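Local coordinates for fiber (Human adenovirus 26, PDB 6FJN), which forms the trimeric knob of the adenovirus fiber, the capsid protein that attaches the virion to receptors on the host cell, at residues E47-T52 against A168-V173; I61-D66 against S75-D80; P109-Q114 against Q146-G151; I140-N145 against I156-T161. One frame throughout, in Å; residues are numbered along the deposited sequence.

Contact 1 of 4, residues E47-T52 against A168-V173. With EDO (1,2-ethanediol), chain B; EDO (1,2-ethanediol), chain C.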
loop_
_atom_site.group_PDB
_atom_site.type_symbol
_atom_site.label_atom_id
_atom_site.label_comp_id
_atom_site.label_asym_id
_atom_site.label_seq_id
_atom_site.Cartn_x
_atom_site.Cartn_y
_atom_site.Cartn_z
ATOM N N GLU A 47 -15.795 2.051 -25.921
ATOM C CA GLU A 47 -15.439 0.664 -26.137
ATOM C C GLU A 47 -15.242 -0.072 -24.833
ATOM O O GLU A 47 -15.737 -1.201 -24.670
ATOM C CB GLU A 47 -14.237 0.466 -27.076
ATOM C CG GLU A 47 -12.932 1.090 -26.732
ATOM C CD GLU A 47 -11.909 0.951 -27.860
ATOM O OE1 GLU A 47 -11.929 -0.011 -28.682
ATOM O OE2 GLU A 47 -11.069 1.845 -27.925
ATOM N N TYR A 48 -14.623 0.608 -23.866
ATOM C CA TYR A 48 -14.282 -0.060 -22.602
ATOM C C TYR A 48 -15.505 -0.279 -21.717
ATOM O O TYR A 48 -15.413 -1.036 -20.746
ATOM C CB TYR A 48 -13.136 0.663 -21.864
ATOM C CG TYR A 48 -11.814 0.421 -22.570
ATOM C CD1 TYR A 48 -11.106 -0.748 -22.387
ATOM C CD2 TYR A 48 -11.321 1.354 -23.475
ATOM C CE1 TYR A 48 -9.924 -1.022 -23.046
ATOM C CE2 TYR A 48 -10.147 1.099 -24.203
ATOM C CZ TYR A 48 -9.453 -0.082 -23.958
ATOM O OH TYR A 48 -8.304 -0.357 -24.709
ATOM N N HIS A 49 -16.628 0.363 -22.004
ATOM C CA HIS A 49 -17.855 0.108 -21.263
ATOM C C HIS A 49 -18.455 -1.259 -21.568
ATOM O O HIS A 49 -19.128 -1.844 -20.700
ATOM C CB HIS A 49 -18.862 1.231 -21.504
ATOM C CG HIS A 49 -20.179 0.969 -20.874
ATOM N ND1 HIS A 49 -21.234 0.457 -21.577
ATOM C CD2 HIS A 49 -20.602 1.124 -19.594
ATOM C CE1 HIS A 49 -22.259 0.287 -20.751
ATOM N NE2 HIS A 49 -21.906 0.701 -19.551
ATOM N N GLN A 50 -18.208 -1.800 -22.752
ATOM C CA GLN A 50 -18.677 -3.138 -23.100
ATOM C C GLN A 50 -17.607 -3.710 -24.017
ATOM O O GLN A 50 -17.670 -3.603 -25.233
ATOM C CB GLN A 50 -20.078 -3.169 -23.672
ATOM C CG GLN A 50 -20.587 -4.598 -23.788
ATOM C CD GLN A 50 -21.864 -4.741 -24.544
ATOM O OE1 GLN A 50 -21.949 -5.574 -25.424
ATOM N NE2 GLN A 50 -22.865 -3.942 -24.218
ATOM N N MET A 51 -16.597 -4.278 -23.396
ATOM C CA MET A 51 -15.406 -4.697 -24.182
ATOM C C MET A 51 -15.742 -5.822 -25.155
ATOM O O MET A 51 -16.679 -6.575 -24.973
ATOM C CB MET A 51 -14.332 -5.164 -23.226
ATOM C CG MET A 51 -13.758 -4.019 -22.401
ATOM S SD MET A 51 -12.445 -4.501 -21.248
ATOM C CE MET A 51 -13.429 -5.122 -19.907
ATOM N N THR A 52 -14.997 -5.874 -26.263
ATOM C CA THR A 52 -15.086 -6.990 -27.200
ATOM C C THR A 52 -13.794 -7.781 -27.104
ATOM O O THR A 52 -12.869 -7.387 -26.432
ATOM C CB THR A 52 -15.277 -6.506 -28.641
ATOM O OG1 THR A 52 -14.050 -5.920 -29.085
ATOM C CG2 THR A 52 -16.393 -5.500 -28.728
ATOM N N ALA A 168 -17.468 -8.521 -23.161
ATOM C CA ALA A 168 -18.826 -8.379 -22.653
ATOM C C ALA A 168 -18.866 -7.902 -21.221
ATOM O O ALA A 168 -19.949 -8.013 -20.607
ATOM C CB ALA A 168 -19.630 -9.653 -22.775
ATOM N N GLN A 169 -17.760 -7.445 -20.659
ATOM C CA GLN A 169 -17.757 -6.787 -19.352
ATOM C C GLN A 169 -17.461 -5.316 -19.511
ATOM O O GLN A 169 -16.831 -4.847 -20.483
ATOM C CB GLN A 169 -16.746 -7.472 -18.419
ATOM C CG GLN A 169 -17.121 -8.897 -18.092
ATOM C CD GLN A 169 -16.130 -9.520 -17.148
ATOM O OE1 GLN A 169 -15.376 -10.472 -17.563
ATOM N NE2 GLN A 169 -16.104 -9.089 -15.945
ATOM N N GLN A 170 -17.824 -4.577 -18.470
ATOM C CA GLN A 170 -17.518 -3.171 -18.324
ATOM C C GLN A 170 -16.174 -3.037 -17.639
ATOM O O GLN A 170 -15.945 -3.667 -16.581
ATOM C CB GLN A 170 -18.605 -2.521 -17.473
ATOM C CG GLN A 170 -18.407 -1.039 -17.214
ATOM C CD GLN A 170 -19.607 -0.445 -16.518
ATOM O OE1 GLN A 170 -20.550 -1.164 -16.085
ATOM N NE2 GLN A 170 -19.615 0.876 -16.367
ATOM N N PHE A 171 -15.273 -2.217 -18.171
ATOM C CA PHE A 171 -14.023 -1.968 -17.460
ATOM C C PHE A 171 -14.315 -1.224 -16.175
ATOM O O PHE A 171 -14.856 -0.104 -16.189
ATOM C CB PHE A 171 -13.035 -1.209 -18.325
ATOM C CG PHE A 171 -11.689 -1.076 -17.675
ATOM C CD1 PHE A 171 -11.465 -0.112 -16.696
ATOM C CD2 PHE A 171 -10.643 -1.909 -18.027
ATOM C CE1 PHE A 171 -10.270 -0.002 -16.069
ATOM C CE2 PHE A 171 -9.400 -1.789 -17.388
ATOM C CZ PHE A 171 -9.235 -0.823 -16.401
ATOM N N ASP A 172 -13.917 -1.808 -15.057
ATOM C CA ASP A 172 -14.041 -1.180 -13.744
ATOM C C ASP A 172 -13.085 -1.965 -12.864
ATOM O O ASP A 172 -13.023 -3.208 -12.989
ATOM C CB ASP A 172 -15.456 -1.299 -13.201
ATOM C CG ASP A 172 -15.681 -0.426 -11.957
ATOM O OD1 ASP A 172 -14.847 0.367 -11.641
ATOM O OD2 ASP A 172 -16.778 -0.544 -11.353
ATOM N N VAL A 173 -12.292 -1.308 -12.049
ATOM C CA VAL A 173 -11.292 -1.999 -11.228
ATOM C C VAL A 173 -11.365 -1.604 -9.788
ATOM O O VAL A 173 -11.841 -0.504 -9.424
ATOM C CB VAL A 173 -9.860 -1.793 -11.780
ATOM C CG1 VAL A 173 -9.654 -2.517 -13.080
ATOM C CG2 VAL A 173 -9.497 -0.309 -11.875
HETATM C C1 EDO B . -19.291 -8.145 -26.280
HETATM O O1 EDO B . -19.128 -6.730 -26.219
HETATM C C2 EDO B . -18.638 -8.731 -27.526
HETATM O O2 EDO B . -17.986 -9.933 -27.116
HETATM C C1 EDO C . -19.213 -0.267 -26.000
HETATM O O1 EDO C . -20.290 0.234 -25.194
HETATM C C2 EDO C . -19.632 -1.318 -27.018
HETATM O O2 EDO C . -18.475 -2.105 -27.329
#
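Tyr48 O and Phe171 N begin an antiparallel backbone pairing in which neither partner is a strand: two loops are held by three nearly straight hydrogen bonds. Phe171 N donates to Tyr48 O at 2.8 Å, almost in line with the carbonyl. Gln169 O then takes Met51 N at 3.0 Å, and Ala168 N closes the set on Met51 O, coming from above the carbonyl plane, 37° out of it. Between the first two bonds Gln170 brings its CA to 3.2 Å from His49 O, a CA-H...O contact.

In the fold, the short 3-10 segment that includes Tyr48, in the connection from strand 34-43 to strand 58-65, is fastened to the loop that runs from strand 154-161 into strand 176-181 of the knob domain. The side chain of Met51 runs alongside Gln169 O, and its bend at the sulfur (chi3 -81°) turns CE back to 3.5 Å from Gln169 O and onto Phe171 CB. The ring of Phe171 leads away to meet Trp162, while Tyr48 sends its hydroxyl to Lys56 O.

His49 and Gln170 meet with ring and amide planes 65° apart, the amide atom Gln170 NE2 lying at the ring edge, 3.4 Å from His49 CD2. Gln170 NE2 is hydrogen-bonded to Ala43 O. Asp172 continues the loop to a second subunit, with a salt bridge to its Lys117. Two ethanediols, probably from the crystallisation liquor, sit at the exposed end; O2 of the ethanediol of chain C donates to Gln50 O at 2.7 Å.

Contact 2 of 4, residues I61-D66 against S75-D80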
loop_
_atom_site.group_PDB
_atom_site.type_symbol
_atom_site.label_atom_id
_atom_site.label_comp_id
_atom_site.label_asym_id
_atom_site.label_seq_id
_atom_site.Cartn_x
_atom_site.Cartn_y
_atom_site.Cartn_z
ATOM N N ILE A 61 -3.457 6.038 -18.948
ATOM C CA ILE A 61 -4.029 7.322 -18.500
ATOM C C ILE A 61 -2.893 8.221 -18.110
ATOM O O ILE A 61 -2.104 7.893 -17.204
ATOM C CB ILE A 61 -4.941 7.091 -17.287
ATOM C CG1 ILE A 61 -6.039 6.070 -17.566
ATOM C CG2 ILE A 61 -5.506 8.416 -16.768
ATOM C CD1 ILE A 61 -6.869 6.371 -18.781
ATOM N N SER A 62 -2.757 9.366 -18.769
ATOM C CA SER A 62 -1.638 10.259 -18.533
ATOM C C SER A 62 -2.053 11.547 -17.831
ATOM O O SER A 62 -2.931 12.262 -18.323
ATOM C CB SER A 62 -1.019 10.691 -19.836
ATOM O OG SER A 62 -0.468 9.549 -20.485
ATOM N N LEU A 63 -1.411 11.844 -16.693
ATOM C CA LEU A 63 -1.510 13.150 -16.034
ATOM C C LEU A 63 -0.168 13.842 -16.243
ATOM O O LEU A 63 0.865 13.372 -15.749
ATOM C CB LEU A 63 -1.819 13.034 -14.556
ATOM C CG LEU A 63 -3.264 12.673 -14.178
ATOM C CD1 LEU A 63 -3.766 11.351 -14.732
ATOM C CD2 LEU A 63 -3.429 12.727 -12.681
ATOM N N LEU A 64 -0.194 14.935 -16.999
ATOM C CA LEU A 64 1.006 15.713 -17.291
ATOM C C LEU A 64 0.885 17.032 -16.558
ATOM O O LEU A 64 -0.202 17.636 -16.556
ATOM C CB LEU A 64 1.048 16.011 -18.791
ATOM C CG LEU A 64 0.913 14.795 -19.713
ATOM C CD1 LEU A 64 0.963 15.267 -21.180
ATOM C CD2 LEU A 64 1.983 13.765 -19.456
ATOM N N PHE A 65 1.974 17.488 -15.921
ATOM C CA PHE A 65 1.921 18.699 -15.118
ATOM C C PHE A 65 2.981 19.674 -15.568
ATOM O O PHE A 65 4.108 19.265 -15.976
ATOM C CB PHE A 65 2.124 18.405 -13.632
ATOM C CG PHE A 65 1.146 17.406 -13.059
ATOM C CD1 PHE A 65 -0.104 17.828 -12.577
ATOM C CD2 PHE A 65 1.459 16.051 -13.024
ATOM C CE1 PHE A 65 -0.998 16.929 -12.043
ATOM C CE2 PHE A 65 0.554 15.147 -12.445
ATOM C CZ PHE A 65 -0.654 15.596 -11.986
ATOM N N ASP A 66 2.677 20.956 -15.408
ATOM C CA ASP A 66 3.666 22.006 -15.664
ATOM C C ASP A 66 4.545 22.226 -14.452
ATOM O O ASP A 66 4.455 21.531 -13.440
ATOM C CB ASP A 66 2.928 23.268 -16.150
ATOM C CG ASP A 66 2.058 23.941 -15.130
ATOM O OD1 ASP A 66 2.317 23.775 -13.908
ATOM O OD2 ASP A 66 1.112 24.661 -15.544
ATOM N N SER A 75 -3.510 16.292 -21.018
ATOM C CA SER A 75 -3.676 15.090 -20.185
ATOM C C SER A 75 -4.954 14.330 -20.525
ATOM O O SER A 75 -5.878 14.887 -21.074
ATOM C CB SER A 75 -3.732 15.494 -18.728
ATOM O OG SER A 75 -2.531 16.152 -18.312
ATOM N N SER A 76 -4.952 13.059 -20.133
ATOM C CA SER A 76 -6.148 12.230 -20.271
ATOM C C SER A 76 -7.288 12.677 -19.377
ATOM O O SER A 76 -8.470 12.489 -19.703
ATOM C CB SER A 76 -5.842 10.787 -19.853
ATOM O OG SER A 76 -4.741 10.259 -20.580
ATOM N N LEU A 77 -6.925 13.197 -18.229
ATOM C CA LEU A 77 -7.852 13.705 -17.193
ATOM C C LEU A 77 -8.194 15.150 -17.475
ATOM O O LEU A 77 -7.290 15.957 -17.739
ATOM C CB LEU A 77 -7.153 13.599 -15.841
ATOM C CG LEU A 77 -7.884 14.164 -14.628
ATOM C CD1 LEU A 77 -9.198 13.443 -14.368
ATOM C CD2 LEU A 77 -6.998 14.151 -13.396
ATOM N N SER A 78 -9.470 15.468 -17.418
ATOM C CA SER A 78 -9.964 16.847 -17.502
ATOM C C SER A 78 -9.637 17.674 -16.258
ATOM O O SER A 78 -9.691 17.231 -15.095
ATOM C CB SER A 78 -11.486 16.833 -17.625
ATOM O OG SER A 78 -12.060 18.117 -17.360
ATOM N N LYS A 79 -9.241 18.922 -16.550
ATOM C CA LYS A 79 -8.925 19.882 -15.509
ATOM C C LYS A 79 -10.127 20.347 -14.675
ATOM O O LYS A 79 -9.927 20.794 -13.535
ATOM C CB LYS A 79 -8.245 21.079 -16.132
ATOM C CG LYS A 79 -6.852 20.770 -16.660
ATOM C CD LYS A 79 -6.261 21.815 -17.585
ATOM C CE LYS A 79 -6.124 23.158 -16.882
ATOM N NZ LYS A 79 -5.189 23.125 -15.723
ATOM N N ASP A 80 -11.332 20.196 -15.188
ATOM C CA ASP A 80 -12.485 20.826 -14.546
ATOM C C ASP A 80 -12.781 20.504 -13.042
ATOM O O ASP A 80 -13.087 21.470 -12.272
ATOM C CB ASP A 80 -13.758 20.492 -15.322
ATOM C CG ASP A 80 -13.715 20.980 -16.738
ATOM O OD1 ASP A 80 -12.888 21.837 -17.051
ATOM O OD2 ASP A 80 -14.482 20.469 -17.551
#
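Ser62 and Ser76 face each other with the chains running antiparallel, joined by one backbone bond, Ser76 N to Ser62 O at 2.8 Å, the donor lying in the carbonyl plane. Two serine hydroxyls take over where further main-chain acceptors would be expected. Ser76 OG receives Ser62 N at 2.8 Å in an almost straight bond; with OG beside its own backbone N (chi1 -55°), one residue both gives its N-H to Ser62 and accepts from it. Ser75 OG likewise accepts from Leu64 N at 2.9 Å, and it also bonds to Leu72 O.

Strand 58-65 is an outermost strand, within this chain, of the four-stranded sheet of the knob. Its odd residues Ile61 and Leu63 bond to strand 154-161, so the N-H groups of Ser62 and Leu64 point to the outer side, where the serines meet them. Beside these polar bonds the leucines pack: Leu63 CD2 touches Leu77 CD2 at 3.9 Å, near Leu24 and Leu26 of strand 22-31. Ile61 lays its CG2 against Ser76 CB at 3.9 Å. Further along, Ser78 OG accepts from Asp80 N in an ST turn as the chain heads toward strand 83-86.

Contact 3 of 4, residues P109-Q114 against Q146-G151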
loop_
_atom_site.group_PDB
_atom_site.type_symbol
_atom_site.label_atom_id
_atom_site.label_comp_id
_atom_site.label_asym_id
_atom_site.label_seq_id
_atom_site.Cartn_x
_atom_site.Cartn_y
_atom_site.Cartn_z
ATOM N N PRO A 109 13.744 10.598 -12.227
ATOM C CA PRO A 109 14.188 11.539 -13.238
ATOM C C PRO A 109 13.482 11.290 -14.559
ATOM O O PRO A 109 13.103 10.191 -14.897
ATOM C CB PRO A 109 15.694 11.277 -13.326
ATOM C CG PRO A 109 15.834 9.859 -12.878
ATOM C CD PRO A 109 14.778 9.602 -11.887
ATOM N N LYS A 110 13.368 12.359 -15.327
ATOM C CA LYS A 110 12.883 12.246 -16.677
ATOM C C LYS A 110 13.816 11.359 -17.481
ATOM O O LYS A 110 15.033 11.305 -17.229
ATOM C CB LYS A 110 12.871 13.605 -17.385
ATOM C CG LYS A 110 12.056 14.666 -16.671
ATOM C CD LYS A 110 10.616 14.695 -17.063
ATOM C CE LYS A 110 10.358 15.957 -17.887
ATOM N NZ LYS A 110 9.171 15.711 -18.696
ATOM N N PRO A 111 13.274 10.702 -18.499
ATOM C CA PRO A 111 14.172 9.930 -19.361
ATOM C C PRO A 111 15.225 10.790 -20.037
ATOM O O PRO A 111 14.979 11.973 -20.347
ATOM C CB PRO A 111 13.250 9.379 -20.425
ATOM C CG PRO A 111 11.892 9.461 -19.855
ATOM C CD PRO A 111 11.894 10.683 -19.004
ATOM N N SER A 112 16.397 10.213 -20.195
ATOM C CA SER A 112 17.480 10.918 -20.853
ATOM C C SER A 112 18.413 9.894 -21.446
ATOM O O SER A 112 18.770 8.929 -20.767
ATOM C CB SER A 112 18.203 11.803 -19.832
ATOM O OG SER A 112 19.401 12.326 -20.360
ATOM N N ALA A 113 18.845 10.125 -22.693
ATOM C CA ALA A 113 19.806 9.231 -23.364
ATOM C C ALA A 113 21.174 9.189 -22.665
ATOM O O ALA A 113 21.995 8.321 -22.973
ATOM C CB ALA A 113 19.948 9.602 -24.830
ATOM N N GLN A 114 21.413 10.138 -21.752
ATOM C CA GLN A 114 22.416 10.023 -20.675
ATOM C C GLN A 114 22.593 8.574 -20.166
ATOM O O GLN A 114 23.719 8.058 -20.139
ATOM C CB GLN A 114 22.002 10.958 -19.519
ATOM C CG GLN A 114 22.828 10.903 -18.233
ATOM C CD GLN A 114 22.319 9.909 -17.184
ATOM O OE1 GLN A 114 23.098 9.428 -16.356
ATOM N NE2 GLN A 114 21.017 9.603 -17.204
ATOM N N GLN A 146 7.967 9.933 -16.281
ATOM C CA GLN A 146 8.500 9.258 -17.463
ATOM C C GLN A 146 7.972 9.814 -18.769
ATOM O O GLN A 146 8.455 9.427 -19.829
ATOM C CB GLN A 146 8.298 7.741 -17.374
ATOM C CG GLN A 146 8.968 7.142 -16.131
ATOM C CD GLN A 146 10.416 7.553 -16.038
ATOM O OE1 GLN A 146 11.229 7.201 -16.917
ATOM N NE2 GLN A 146 10.745 8.394 -15.102
ATOM N N GLU A 147 7.029 10.756 -18.744
ATOM C CA GLU A 147 6.548 11.398 -19.938
ATOM C C GLU A 147 7.384 12.622 -20.272
ATOM O O GLU A 147 7.844 13.334 -19.410
ATOM C CB GLU A 147 5.101 11.836 -19.776
ATOM C CG GLU A 147 4.165 10.648 -19.482
ATOM C CD GLU A 147 4.197 9.607 -20.574
ATOM O OE1 GLU A 147 3.919 9.962 -21.747
ATOM O OE2 GLU A 147 4.397 8.417 -20.292
ATOM N N THR A 148 7.527 12.860 -21.572
ATOM C CA THR A 148 8.059 14.123 -22.072
ATOM C C THR A 148 7.011 14.900 -22.956
ATOM O O THR A 148 7.304 16.045 -23.332
ATOM C CB THR A 148 9.333 13.872 -22.880
ATOM O OG1 THR A 148 9.029 12.893 -23.860
ATOM C CG2 THR A 148 10.422 13.343 -21.967
ATOM N N GLU A 149 5.830 14.296 -23.206
ATOM C CA GLU A 149 4.722 14.852 -24.052
ATOM C C GLU A 149 4.568 16.333 -23.686
ATOM O O GLU A 149 4.461 16.691 -22.483
ATOM C CB GLU A 149 3.383 14.063 -23.841
ATOM C CG GLU A 149 2.211 14.478 -24.750
ATOM C CD GLU A 149 0.912 13.672 -24.661
ATOM O OE1 GLU A 149 0.763 12.725 -23.871
ATOM O OE2 GLU A 149 -0.035 14.028 -25.416
ATOM N N ASN A 150 4.528 17.193 -24.700
ATOM C CA ASN A 150 4.082 18.568 -24.551
ATOM C C ASN A 150 4.828 19.452 -23.541
ATOM O O ASN A 150 4.284 20.373 -22.946
ATOM C CB ASN A 150 2.552 18.569 -24.356
ATOM C CG ASN A 150 1.781 18.166 -25.656
ATOM O OD1 ASN A 150 2.352 18.072 -26.739
ATOM N ND2 ASN A 150 0.508 17.939 -25.525
ATOM N N GLY A 151 6.104 19.191 -23.366
ATOM C CA GLY A 151 6.930 20.026 -22.476
ATOM C C GLY A 151 6.636 19.847 -20.992
ATOM O O GLY A 151 7.006 20.714 -20.211
HETATM O O HOH W 1 8.996 17.303 -21.101
#
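Lys110 NZ is gripped by three oxygens: Glu147 O at 2.8 Å, lying so that the ammonium comes in the carbonyl plane, Cys152 O, and a water 2.9 Å from NZ. That water passes a proton to Thr148 O at 3.1 Å, so the ammonium holds Glu147 O directly and Thr148 O through the water. Bends at chi2 (-89°) and chi3 (-109°) carry the lysine chain there.

The second hold runs the other way. Gln146 NE2 donates to Pro109 O at 3.0 Å, tilted from the carbonyl plane, and also bonds Phe144 O. Asn118 ND2 reaches both Pro109 O and Gln146 OE1, so the glutamine amide is fixed at both ends and its rotation is set. Pro111 crosses the Gln146 side chain at a slant, its CG 3.4 Å from Gln146 O, and its CD meets Thr148 CG2 at 4.2 Å.

This is a contact at the surface of the knob, tying the long connection between strands 89-90 and 123-129 to the turn of the hairpin formed by strands 137-144 and 154-161. Beside that turn, Glu147 packs on Leu64 of strand 58-65 and forms a salt bridge with Lys60 of the same strand.

Contact 4 of 4, residues I140-N145 against I156-T161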
loop_
_atom_site.group_PDB
_atom_site.type_symbol
_atom_site.label_atom_id
_atom_site.label_comp_id
_atom_site.label_asym_id
_atom_site.label_seq_id
_atom_site.Cartn_x
_atom_site.Cartn_y
_atom_site.Cartn_z
ATOM N N ILE A 140 -1.688 -3.109 -12.915
ATOM C CA ILE A 140 -1.578 -1.651 -12.870
ATOM C C ILE A 140 -0.092 -1.293 -12.837
ATOM O O ILE A 140 0.676 -1.841 -12.035
ATOM C CB ILE A 140 -2.321 -1.032 -11.682
ATOM C CG1 ILE A 140 -2.321 0.487 -11.789
ATOM C CG2 ILE A 140 -1.862 -1.521 -10.314
ATOM C CD1 ILE A 140 -3.157 1.198 -10.740
ATOM N N THR A 141 0.301 -0.370 -13.723
ATOM C CA THR A 141 1.650 0.191 -13.715
ATOM C C THR A 141 1.507 1.683 -13.487
ATOM O O THR A 141 0.874 2.377 -14.339
ATOM C CB THR A 141 2.376 -0.038 -15.033
ATOM O OG1 THR A 141 2.475 -1.446 -15.292
ATOM C CG2 THR A 141 3.789 0.519 -14.958
ATOM N N ILE A 142 2.049 2.195 -12.404
ATOM C CA ILE A 142 2.088 3.633 -12.137
ATOM C C ILE A 142 3.496 4.092 -12.419
ATOM O O ILE A 142 4.440 3.511 -11.888
ATOM C CB ILE A 142 1.670 3.977 -10.721
ATOM C CG1 ILE A 142 0.349 3.281 -10.368
ATOM C CG2 ILE A 142 1.569 5.485 -10.572
ATOM C CD1 ILE A 142 -0.154 3.540 -8.967
ATOM N N ALA A 143 3.660 5.136 -13.241
ATOM C CA ALA A 143 4.981 5.634 -13.590
ATOM C C ALA A 143 5.092 7.088 -13.276
ATOM O O ALA A 143 4.173 7.869 -13.573
ATOM C CB ALA A 143 5.303 5.390 -15.067
ATOM N N PHE A 144 6.242 7.485 -12.729
ATOM C CA PHE A 144 6.484 8.852 -12.300
ATOM C C PHE A 144 7.522 9.526 -13.168
ATOM O O PHE A 144 8.655 9.037 -13.309
ATOM C CB PHE A 144 6.969 8.848 -10.841
ATOM C CG PHE A 144 5.952 8.214 -9.919
ATOM C CD1 PHE A 144 4.771 8.865 -9.601
ATOM C CD2 PHE A 144 6.136 6.957 -9.403
ATOM C CE1 PHE A 144 3.802 8.283 -8.832
ATOM C CE2 PHE A 144 5.152 6.354 -8.604
ATOM C CZ PHE A 144 3.990 7.037 -8.350
ATOM N N ASN A 145 7.133 10.686 -13.725
ATOM C CA ASN A 145 8.028 11.568 -14.484
ATOM C C ASN A 145 8.642 10.940 -15.719
ATOM O O ASN A 145 9.679 11.366 -16.182
ATOM C CB ASN A 145 9.105 12.203 -13.597
ATOM C CG ASN A 145 8.548 13.042 -12.486
ATOM O OD1 ASN A 145 9.264 13.211 -11.428
ATOM N ND2 ASN A 145 7.388 13.581 -12.615
ATOM N N ILE A 156 2.403 11.723 -13.965
ATOM C CA ILE A 156 1.986 10.464 -13.319
ATOM C C ILE A 156 1.128 9.765 -14.319
ATOM O O ILE A 156 0.147 10.347 -14.819
ATOM C CB ILE A 156 1.186 10.689 -12.005
ATOM C CG1 ILE A 156 1.957 11.573 -11.011
ATOM C CG2 ILE A 156 0.794 9.351 -11.402
ATOM C CD1 ILE A 156 1.163 11.998 -9.792
ATOM N N THR A 157 1.478 8.522 -14.669
ATOM C CA THR A 157 0.633 7.762 -15.584
ATOM C C THR A 157 0.186 6.475 -14.918
ATOM O O THR A 157 0.899 5.887 -14.077
ATOM C CB THR A 157 1.323 7.485 -16.927
ATOM O OG1 THR A 157 2.425 6.592 -16.737
ATOM C CG2 THR A 157 1.804 8.781 -17.570
ATOM N N PHE A 158 -1.003 6.032 -15.294
ATOM C CA PHE A 158 -1.609 4.792 -14.814
ATOM C C PHE A 158 -1.907 3.953 -16.015
ATOM O O PHE A 158 -2.756 4.353 -16.840
ATOM C CB PHE A 158 -2.915 5.088 -14.050
ATOM C CG PHE A 158 -2.770 6.078 -12.942
ATOM C CD1 PHE A 158 -2.410 5.688 -11.657
ATOM C CD2 PHE A 158 -3.001 7.428 -13.160
ATOM C CE1 PHE A 158 -2.240 6.597 -10.632
ATOM C CE2 PHE A 158 -2.816 8.338 -12.154
ATOM C CZ PHE A 158 -2.438 7.930 -10.892
ATOM N N THR A 159 -1.238 2.806 -16.147
ATOM C CA THR A 159 -1.510 1.899 -17.242
ATOM C C THR A 159 -2.138 0.652 -16.675
ATOM O O THR A 159 -1.737 0.143 -15.604
ATOM C CB THR A 159 -0.203 1.549 -17.972
ATOM O OG1 THR A 159 0.402 2.749 -18.478
ATOM C CG2 THR A 159 -0.417 0.620 -19.160
ATOM N N PHE A 160 -3.125 0.130 -17.399
ATOM C CA PHE A 160 -3.804 -1.096 -17.031
ATOM C C PHE A 160 -3.597 -2.076 -18.173
ATOM O O PHE A 160 -3.892 -1.723 -19.351
ATOM C CB PHE A 160 -5.287 -0.814 -16.801
ATOM C CG PHE A 160 -5.531 0.138 -15.659
ATOM C CD1 PHE A 160 -5.499 1.508 -15.879
ATOM C CD2 PHE A 160 -5.664 -0.323 -14.357
ATOM C CE1 PHE A 160 -5.635 2.384 -14.846
ATOM C CE2 PHE A 160 -5.835 0.570 -13.306
ATOM C CZ PHE A 160 -5.798 1.908 -13.559
ATOM N N THR A 161 -3.046 -3.253 -17.867
ATOM C CA THR A 161 -2.662 -4.216 -18.893
ATOM C C THR A 161 -3.142 -5.582 -18.487
ATOM O O THR A 161 -2.967 -5.957 -17.299
ATOM C CB THR A 161 -1.109 -4.251 -19.044
ATOM O OG1 THR A 161 -0.592 -2.939 -19.204
ATOM C CG2 THR A 161 -0.676 -5.083 -20.220
HETATM O O HOH W 2 1.936 3.910 -16.487
HETATM O O HOH W 3 0.161 -2.123 -16.581
#
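Thr141 pairs with Thr159, and Ala143 with Thr157, by two backbone hydrogen bonds each, as in an antiparallel hairpin. Thr141 N to Thr159 O and Thr159 N to Thr141 O are both 2.8 Å; Ala143 N to Thr157 O and Thr157 N to Ala143 O are both 3.0 Å. At the non-hydrogen-bonded pairs CA-H...O contacts fill in, such as Ile142 CA to Thr157 O at 3.2 Å.

Apolar contacts line the face carrying Ile140, Ile142, Phe144, Ile156, Phe158 and Phe160. Ile140 extends beside Phe160 and points the same way; with chi1 (-173°) and chi2 (174°) both extended, CD1 comes to 3.8 Å from Phe160 CE2. Ile142 CG1 lies 3.9 Å from Phe158 CD1, while Phe144 and Ile156 slant across one another. Phe178 and Tyr180 of strand 176-181 pack against this face.

On the face of Thr141, Ala143, Thr157 and Thr159, one water bridges Thr141 O, Thr157 OG1 and Thr159 OG1; another joins Thr141 OG1 to Thr161 OG1, with a weak bond to Thr159 O.

The faces thus differ in chemistry: the aromatic and aliphatic one belongs to the interior between the two sheets, whereas the other holds ordered water and, through Thr141, meets Thr134 of a third subunit.

In the fold
From the N terminus, the chain leaves strand 34-43 and enters contact 1, whose partner comes only after residue 167, so this contact closes a large loop that contains the other three. Contact 2 closes a short one directly after strand 58-65. Contacts 3 and 4 then cross: residues 109-114 come first, residues 140-145 next, and their partners follow in the same order. Strand 58-65 bonds to strand 154-161, placing contacts 2 and 4 in one sheet; Leu64 packs on Glu147 and Glu149 to join contact 2 to contact 3. At the far end Phe171 and Val173 meet Phe160, linking contact 1 to the hairpin of contact 4.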